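Local coordinates for aspartate-semialdehyde dehydrogenase (PDB 2YV3), which probably catalyses the NADPH-dependent reductive dephosphorylation of L-aspartyl-4-phosphate to L-aspartate-semialdehyde, an early step of lysine, methionine and threonine biosynthesis, at residues N124-H138 with E206-D220. Residues are numbered along the deposited sequence; the frame is centred on the assembly and turned at random.
Sequences NCTTAILAMALWPLH and EEMKVVWETHKIFGD
Helices 125-138 and 206-219 cross at -51° with axes 8.9 Å apart, and nearest CA atoms, those of Thr127 and Val210, only 5.5 Å from each other. Both pack on the mixed sheet of the catalytic and dimerisation domain: Leu130 and Val210 each touch Val148 of strand 143-151, while Leu130 CD2 meets Val210 CG1 at 4.0 Å. Two knobs-into-holes interactions define the fit. Thr127 enters a hole made by Lys209, Val210, Glu213 and Ile217; its CG2 faces Ile217 CD1 tip to tip, and its OG1 is modelled as a donor to Glu213 OE2, an oxygen whose position is doubtful. The backbone N of Asn124, the N-cap residue, gives a weak bond to Glu213 OE1 (3.0 Å). The same OE1 forms a salt bridge with Arg96, the predicted phosphate-binding residue, so Glu213 probably ties Arg96 to the helix start that carries Cys125, the predicted acyl-thioester nucleophile. Within 206-220, Lys209 NZ makes a salt bridge to Glu206 OE1 (3.2 Å), meeting it from above the carboxylate plane.

At the opposite end, Phe218 is the second knob, held among Ala131, Leu134, Trp135 and His138. Its CG lies beside its own backbone N (chi1 -70°), which sends the ring across to helix 125-138. Trp135 makes a T-shaped stack on it, planes 68° apart; the His138 ring is nearly parallel but slid aside. With an alanine in place of Phe218, the Trp135 edge would probably lose the aromatic face it meets, and a gap would be likely to open beside Ala131. Trp135 CE3 sits 3.9 Å above the Phe218 ring centre, with Thr214 CG2 over the other face.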
loop_
_atom_site.group_PDB
_atom_site.type_symbol
_atom_site.label_atom_id
_atom_site.label_comp_id
_atom_site.label_asym_id
_atom_site.label_seq_id
_atom_site.Cartn_x
_atom_site.Cartn_y
_atom_site.Cartn_z
ATOM N N ASN A 124 -9.086 0.852 -17.532
ATOM C CA ASN A 124 -8.838 1.657 -16.345
ATOM C C ASN A 124 -7.354 1.804 -16.147
ATOM O O ASN A 124 -6.579 1.148 -16.818
ATOM C CB ASN A 124 -9.430 1.023 -15.096
ATOM C CG ASN A 124 -9.340 1.944 -13.888
ATOM O OD1 ASN A 124 -8.859 1.555 -12.818
ATOM N ND2 ASN A 124 -9.817 3.179 -14.055
ATOM N N CYS A 125 -6.954 2.661 -15.223
ATOM C CA CYS A 125 -5.541 2.860 -14.956
ATOM C C CYS A 125 -4.981 1.588 -14.329
ATOM O O CYS A 125 -4.190 0.855 -14.934
ATOM C CB CYS A 125 -5.364 4.030 -13.990
ATOM S SG CYS A 125 -6.434 3.882 -12.509
ATOM N N THR A 126 -5.425 1.346 -13.102
ATOM C CA THR A 126 -5.007 0.210 -12.307
ATOM C C THR A 126 -4.993 -1.109 -13.075
ATOM O O THR A 126 -4.175 -1.980 -12.769
ATOM C CB THR A 126 -5.923 0.060 -11.075
ATOM O OG1 THR A 126 -5.927 1.279 -10.329
ATOM C CG2 THR A 126 -5.424 -1.036 -10.171
ATOM N N THR A 127 -5.891 -1.247 -14.059
ATOM C CA THR A 127 -6.005 -2.469 -14.864
ATOM C C THR A 127 -4.970 -2.574 -15.976
ATOM O O THR A 127 -4.394 -3.636 -16.200
ATOM C CB THR A 127 -7.408 -2.600 -15.514
ATOM O OG1 THR A 127 -8.390 -2.913 -14.516
ATOM C CG2 THR A 127 -7.405 -3.698 -16.546
ATOM N N ALA A 128 -4.752 -1.465 -16.676
ATOM C CA ALA A 128 -3.791 -1.423 -17.765
ATOM C C ALA A 128 -2.442 -1.968 -17.303
ATOM O O ALA A 128 -2.021 -3.056 -17.737
ATOM C CB ALA A 128 -3.638 -0.009 -18.269
ATOM N N ILE A 129 -1.768 -1.238 -16.414
ATOM C CA ILE A 129 -0.463 -1.696 -15.953
ATOM C C ILE A 129 -0.497 -3.119 -15.405
ATOM O O ILE A 129 0.305 -3.945 -15.822
ATOM C CB ILE A 129 0.185 -0.731 -14.906
ATOM C CG1 ILE A 129 0.165 -1.360 -13.510
ATOM C CG2 ILE A 129 -0.503 0.636 -14.947
ATOM C CD1 ILE A 129 1.456 -1.159 -12.749
ATOM N N LEU A 130 -1.417 -3.427 -14.498
ATOM C CA LEU A 130 -1.490 -4.778 -13.962
ATOM C C LEU A 130 -1.550 -5.837 -15.069
ATOM O O LEU A 130 -1.080 -6.954 -14.884
ATOM C CB LEU A 130 -2.709 -4.940 -13.050
ATOM C CG LEU A 130 -2.818 -6.299 -12.335
ATOM C CD1 LEU A 130 -1.487 -6.604 -11.638
ATOM C CD2 LEU A 130 -3.975 -6.302 -11.348
ATOM N N ALA A 131 -2.129 -5.491 -16.211
ATOM C CA ALA A 131 -2.228 -6.426 -17.329
ATOM C C ALA A 131 -0.878 -6.478 -18.035
ATOM O O ALA A 131 -0.370 -7.532 -18.400
ATOM C CB ALA A 131 -3.323 -5.964 -18.304
ATOM N N MET A 132 -0.297 -5.308 -18.219
ATOM C CA MET A 132 0.988 -5.213 -18.865
ATOM C C MET A 132 1.950 -6.240 -18.280
ATOM O O MET A 132 2.886 -6.693 -18.936
ATOM C CB MET A 132 1.548 -3.808 -18.677
ATOM C CG MET A 132 2.622 -3.465 -19.672
ATOM S SD MET A 132 1.960 -3.020 -21.280
ATOM C CE MET A 132 0.255 -3.749 -21.281
ATOM N N ALA A 133 1.720 -6.602 -17.030
ATOM C CA ALA A 133 2.570 -7.574 -16.395
ATOM C C ALA A 133 1.826 -8.898 -16.304
ATOM O O ALA A 133 2.401 -9.961 -16.564
ATOM C CB ALA A 133 2.976 -7.091 -15.006
ATOM N N LEU A 134 0.542 -8.839 -15.965
ATOM C CA LEU A 134 -0.242 -10.063 -15.813
ATOM C C LEU A 134 -0.652 -10.714 -17.122
ATOM O O LEU A 134 -1.159 -11.830 -17.134
ATOM C CB LEU A 134 -1.494 -9.817 -14.960
ATOM C CG LEU A 134 -2.042 -11.105 -14.332
ATOM C CD1 LEU A 134 -1.120 -11.508 -13.169
ATOM C CD2 LEU A 134 -3.474 -10.910 -13.856
ATOM N N TRP A 135 -0.442 -10.026 -18.231
ATOM C CA TRP A 135 -0.795 -10.622 -19.502
ATOM C C TRP A 135 0.072 -11.851 -19.792
ATOM O O TRP A 135 -0.437 -12.959 -19.984
ATOM C CB TRP A 135 -0.637 -9.630 -20.655
ATOM C CG TRP A 135 -0.929 -10.346 -21.901
ATOM C CD1 TRP A 135 -0.162 -10.402 -23.022
ATOM C CD2 TRP A 135 -2.008 -11.255 -22.103
ATOM N NE1 TRP A 135 -0.692 -11.307 -23.908
ATOM C CE2 TRP A 135 -1.829 -11.844 -23.366
ATOM C CE3 TRP A 135 -3.112 -11.631 -21.332
ATOM C CZ2 TRP A 135 -2.706 -12.788 -23.880
ATOM C CZ3 TRP A 135 -3.982 -12.559 -21.838
ATOM C CH2 TRP A 135 -3.776 -13.133 -23.105
ATOM N N PRO A 136 1.408 -11.665 -19.832
ATOM C CA PRO A 136 2.314 -12.785 -20.102
ATOM C C PRO A 136 2.319 -13.937 -19.080
ATOM O O PRO A 136 2.627 -15.072 -19.431
ATOM C CB PRO A 136 3.674 -12.098 -20.252
ATOM C CG PRO A 136 3.539 -10.882 -19.384
ATOM C CD PRO A 136 2.159 -10.402 -19.689
ATOM N N LEU A 137 1.973 -13.668 -17.828
ATOM C CA LEU A 137 1.954 -14.732 -16.818
ATOM C C LEU A 137 0.765 -15.626 -17.112
ATOM O O LEU A 137 0.840 -16.850 -17.057
ATOM C CB LEU A 137 1.823 -14.139 -15.412
ATOM C CG LEU A 137 3.001 -13.321 -14.845
ATOM C CD1 LEU A 137 3.720 -12.542 -15.955
ATOM C CD2 LEU A 137 2.472 -12.359 -13.769
ATOM N N HIS A 138 -0.345 -14.982 -17.425
ATOM C CA HIS A 138 -1.560 -15.682 -17.761
ATOM C C HIS A 138 -1.273 -16.604 -18.943
ATOM O O HIS A 138 -1.271 -17.815 -18.804
ATOM C CB HIS A 138 -2.637 -14.664 -18.119
ATOM C CG HIS A 138 -3.870 -15.263 -18.709
ATOM N ND1 HIS A 138 -4.610 -16.229 -18.064
ATOM C CD2 HIS A 138 -4.503 -15.021 -19.879
ATOM C CE1 HIS A 138 -5.647 -16.555 -18.816
ATOM N NE2 HIS A 138 -5.606 -15.836 -19.922
ATOM N N GLU A 206 -13.772 1.187 -8.148
ATOM C CA GLU A 206 -12.385 1.043 -8.581
ATOM C C GLU A 206 -11.958 -0.418 -8.441
ATOM O O GLU A 206 -11.560 -1.052 -9.408
ATOM C CB GLU A 206 -11.472 1.927 -7.733
ATOM C CG GLU A 206 -10.084 2.088 -8.288
ATOM C CD GLU A 206 -10.005 3.073 -9.443
ATOM O OE1 GLU A 206 -11.058 3.532 -9.971
ATOM O OE2 GLU A 206 -8.861 3.388 -9.832
ATOM N N GLU A 207 -12.046 -0.945 -7.227
ATOM C CA GLU A 207 -11.695 -2.333 -6.964
ATOM C C GLU A 207 -12.365 -3.252 -7.977
ATOM O O GLU A 207 -11.696 -4.059 -8.629
ATOM C CB GLU A 207 -12.134 -2.731 -5.546
ATOM C CG GLU A 207 -11.365 -2.010 -4.469
ATOM C CD GLU A 207 -11.916 -2.222 -3.075
ATOM O OE1 GLU A 207 -13.055 -1.798 -2.805
ATOM O OE2 GLU A 207 -11.205 -2.813 -2.242
ATOM N N MET A 208 -13.687 -3.105 -8.108
ATOM C CA MET A 208 -14.496 -3.925 -9.008
ATOM C C MET A 208 -14.082 -3.953 -10.472
ATOM O O MET A 208 -14.380 -4.909 -11.199
ATOM C CB MET A 208 -15.962 -3.523 -8.891
ATOM C CG MET A 208 -16.626 -4.166 -7.692
ATOM S SD MET A 208 -15.969 -5.847 -7.517
ATOM C CE MET A 208 -16.746 -6.693 -8.876
ATOM N N LYS A 209 -13.373 -2.911 -10.887
ATOM C CA LYS A 209 -12.889 -2.786 -12.247
ATOM C C LYS A 209 -11.733 -3.749 -12.478
ATOM O O LYS A 209 -11.658 -4.379 -13.535
ATOM C CB LYS A 209 -12.467 -1.338 -12.491
ATOM C CG LYS A 209 -13.665 -0.406 -12.444
ATOM C CD LYS A 209 -13.307 1.035 -12.096
ATOM C CE LYS A 209 -12.581 1.759 -13.224
ATOM N NZ LYS A 209 -12.381 3.204 -12.908
ATOM N N VAL A 210 -10.849 -3.888 -11.484
ATOM C CA VAL A 210 -9.711 -4.796 -11.608
ATOM C C VAL A 210 -10.217 -6.148 -12.071
ATOM O O VAL A 210 -9.474 -6.917 -12.662
ATOM C CB VAL A 210 -8.950 -4.980 -10.255
ATOM C CG1 VAL A 210 -7.807 -5.991 -10.412
ATOM C CG2 VAL A 210 -8.410 -3.634 -9.764
ATOM N N VAL A 211 -11.494 -6.422 -11.810
ATOM C CA VAL A 211 -12.129 -7.685 -12.192
ATOM C C VAL A 211 -12.892 -7.642 -13.526
ATOM O O VAL A 211 -12.509 -8.321 -14.477
ATOM C CB VAL A 211 -13.115 -8.154 -11.113
ATOM C CG1 VAL A 211 -13.434 -9.629 -11.318
ATOM C CG2 VAL A 211 -12.543 -7.893 -9.732
ATOM N N TRP A 212 -13.971 -6.863 -13.596
ATOM C CA TRP A 212 -14.767 -6.773 -14.827
ATOM C C TRP A 212 -13.923 -6.436 -16.066
ATOM O O TRP A 212 -14.199 -6.904 -17.174
ATOM C CB TRP A 212 -15.865 -5.714 -14.691
ATOM C CG TRP A 212 -16.742 -5.876 -13.487
ATOM C CD1 TRP A 212 -17.050 -7.039 -12.839
ATOM C CD2 TRP A 212 -17.461 -4.838 -12.810
ATOM N NE1 TRP A 212 -17.913 -6.785 -11.798
ATOM C CE2 TRP A 212 -18.180 -5.441 -11.759
ATOM C CE3 TRP A 212 -17.567 -3.450 -12.992
ATOM C CZ2 TRP A 212 -18.993 -4.713 -10.896
ATOM C CZ3 TRP A 212 -18.375 -2.727 -12.139
ATOM C CH2 TRP A 212 -19.079 -3.357 -11.103
ATOM N N GLU A 213 -12.902 -5.609 -15.887
ATOM C CA GLU A 213 -12.062 -5.257 -17.012
ATOM C C GLU A 213 -11.162 -6.421 -17.392
ATOM O O GLU A 213 -10.960 -6.679 -18.581
ATOM C CB GLU A 213 -11.230 -4.017 -16.693
ATOM C CG GLU A 213 -12.031 -2.730 -16.760
ATOM C CD GLU A 213 -11.214 -1.538 -16.347
ATOM O OE1 GLU A 213 -11.623 -0.403 -16.671
ATOM O OE2 GLU A 213 -10.166 -1.741 -15.686
ATOM N N THR A 214 -10.629 -7.123 -16.389
ATOM C CA THR A 214 -9.761 -8.276 -16.634
ATOM C C THR A 214 -10.567 -9.403 -17.307
ATOM O O THR A 214 -10.189 -9.936 -18.355
ATOM C CB THR A 214 -9.160 -8.828 -15.309
ATOM O OG1 THR A 214 -8.375 -7.813 -14.666
ATOM C CG2 THR A 214 -8.276 -10.032 -15.586
ATOM N N HIS A 215 -11.691 -9.746 -16.693
ATOM C CA HIS A 215 -12.560 -10.790 -17.201
ATOM C C HIS A 215 -12.922 -10.596 -18.675
ATOM O O HIS A 215 -13.259 -11.559 -19.370
ATOM C CB HIS A 215 -13.817 -10.853 -16.346
ATOM C CG HIS A 215 -13.623 -11.550 -15.033
ATOM N ND1 HIS A 215 -14.654 -11.749 -14.138
ATOM C CD2 HIS A 215 -12.538 -12.158 -14.499
ATOM C CE1 HIS A 215 -14.213 -12.456 -13.113
ATOM N NE2 HIS A 215 -12.931 -12.718 -13.307
ATOM N N LYS A 216 -12.841 -9.359 -19.154
ATOM C CA LYS A 216 -13.150 -9.059 -20.550
ATOM C C LYS A 216 -11.884 -8.851 -21.388
ATOM O O LYS A 216 -11.774 -9.373 -22.502
ATOM C CB LYS A 216 -14.036 -7.814 -20.650
ATOM C CG LYS A 216 -14.379 -7.419 -22.080
ATOM C CD LYS A 216 -15.079 -6.078 -22.130
ATOM C CE LYS A 216 -15.527 -5.745 -23.535
ATOM N NZ LYS A 216 -16.495 -4.609 -23.523
ATOM N N ILE A 217 -10.943 -8.076 -20.851
ATOM C CA ILE A 217 -9.683 -7.799 -21.533
ATOM C C ILE A 217 -8.938 -9.105 -21.816
ATOM O O ILE A 217 -8.160 -9.202 -22.758
ATOM C CB ILE A 217 -8.796 -6.854 -20.681
ATOM C CG1 ILE A 217 -9.478 -5.491 -20.557
ATOM C CG2 ILE A 217 -7.406 -6.706 -21.311
ATOM C CD1 ILE A 217 -8.907 -4.629 -19.480
ATOM N N PHE A 218 -9.197 -10.115 -20.997
ATOM C CA PHE A 218 -8.577 -11.420 -21.160
ATOM C C PHE A 218 -9.615 -12.402 -21.733
ATOM O O PHE A 218 -9.279 -13.470 -22.268
ATOM C CB PHE A 218 -8.064 -11.910 -19.804
ATOM C CG PHE A 218 -6.883 -11.141 -19.288
ATOM C CD1 PHE A 218 -6.565 -9.885 -19.807
ATOM C CD2 PHE A 218 -6.111 -11.647 -18.245
ATOM C CE1 PHE A 218 -5.503 -9.147 -19.296
ATOM C CE2 PHE A 218 -5.047 -10.911 -17.729
ATOM C CZ PHE A 218 -4.743 -9.657 -18.257
ATOM N N GLY A 219 -10.882 -12.021 -21.639
ATOM C CA GLY A 219 -11.918 -12.895 -22.135
ATOM C C GLY A 219 -11.876 -14.215 -21.382
ATOM O O GLY A 219 -11.746 -15.288 -21.991
ATOM N N ASP A 220 -11.953 -14.124 -20.050
ATOM C CA ASP A 220 -11.962 -15.289 -19.159
ATOM C C ASP A 220 -12.671 -14.874 -17.871
ATOM O O ASP A 220 -12.062 -14.306 -16.968
ATOM C CB ASP A 220 -10.537 -15.770 -18.834
ATOM C CG ASP A 220 -10.523 -17.055 -17.984
ATOM O OD1 ASP A 220 -11.297 -17.128 -17.008
ATOM O OD2 ASP A 220 -9.738 -17.986 -18.281
#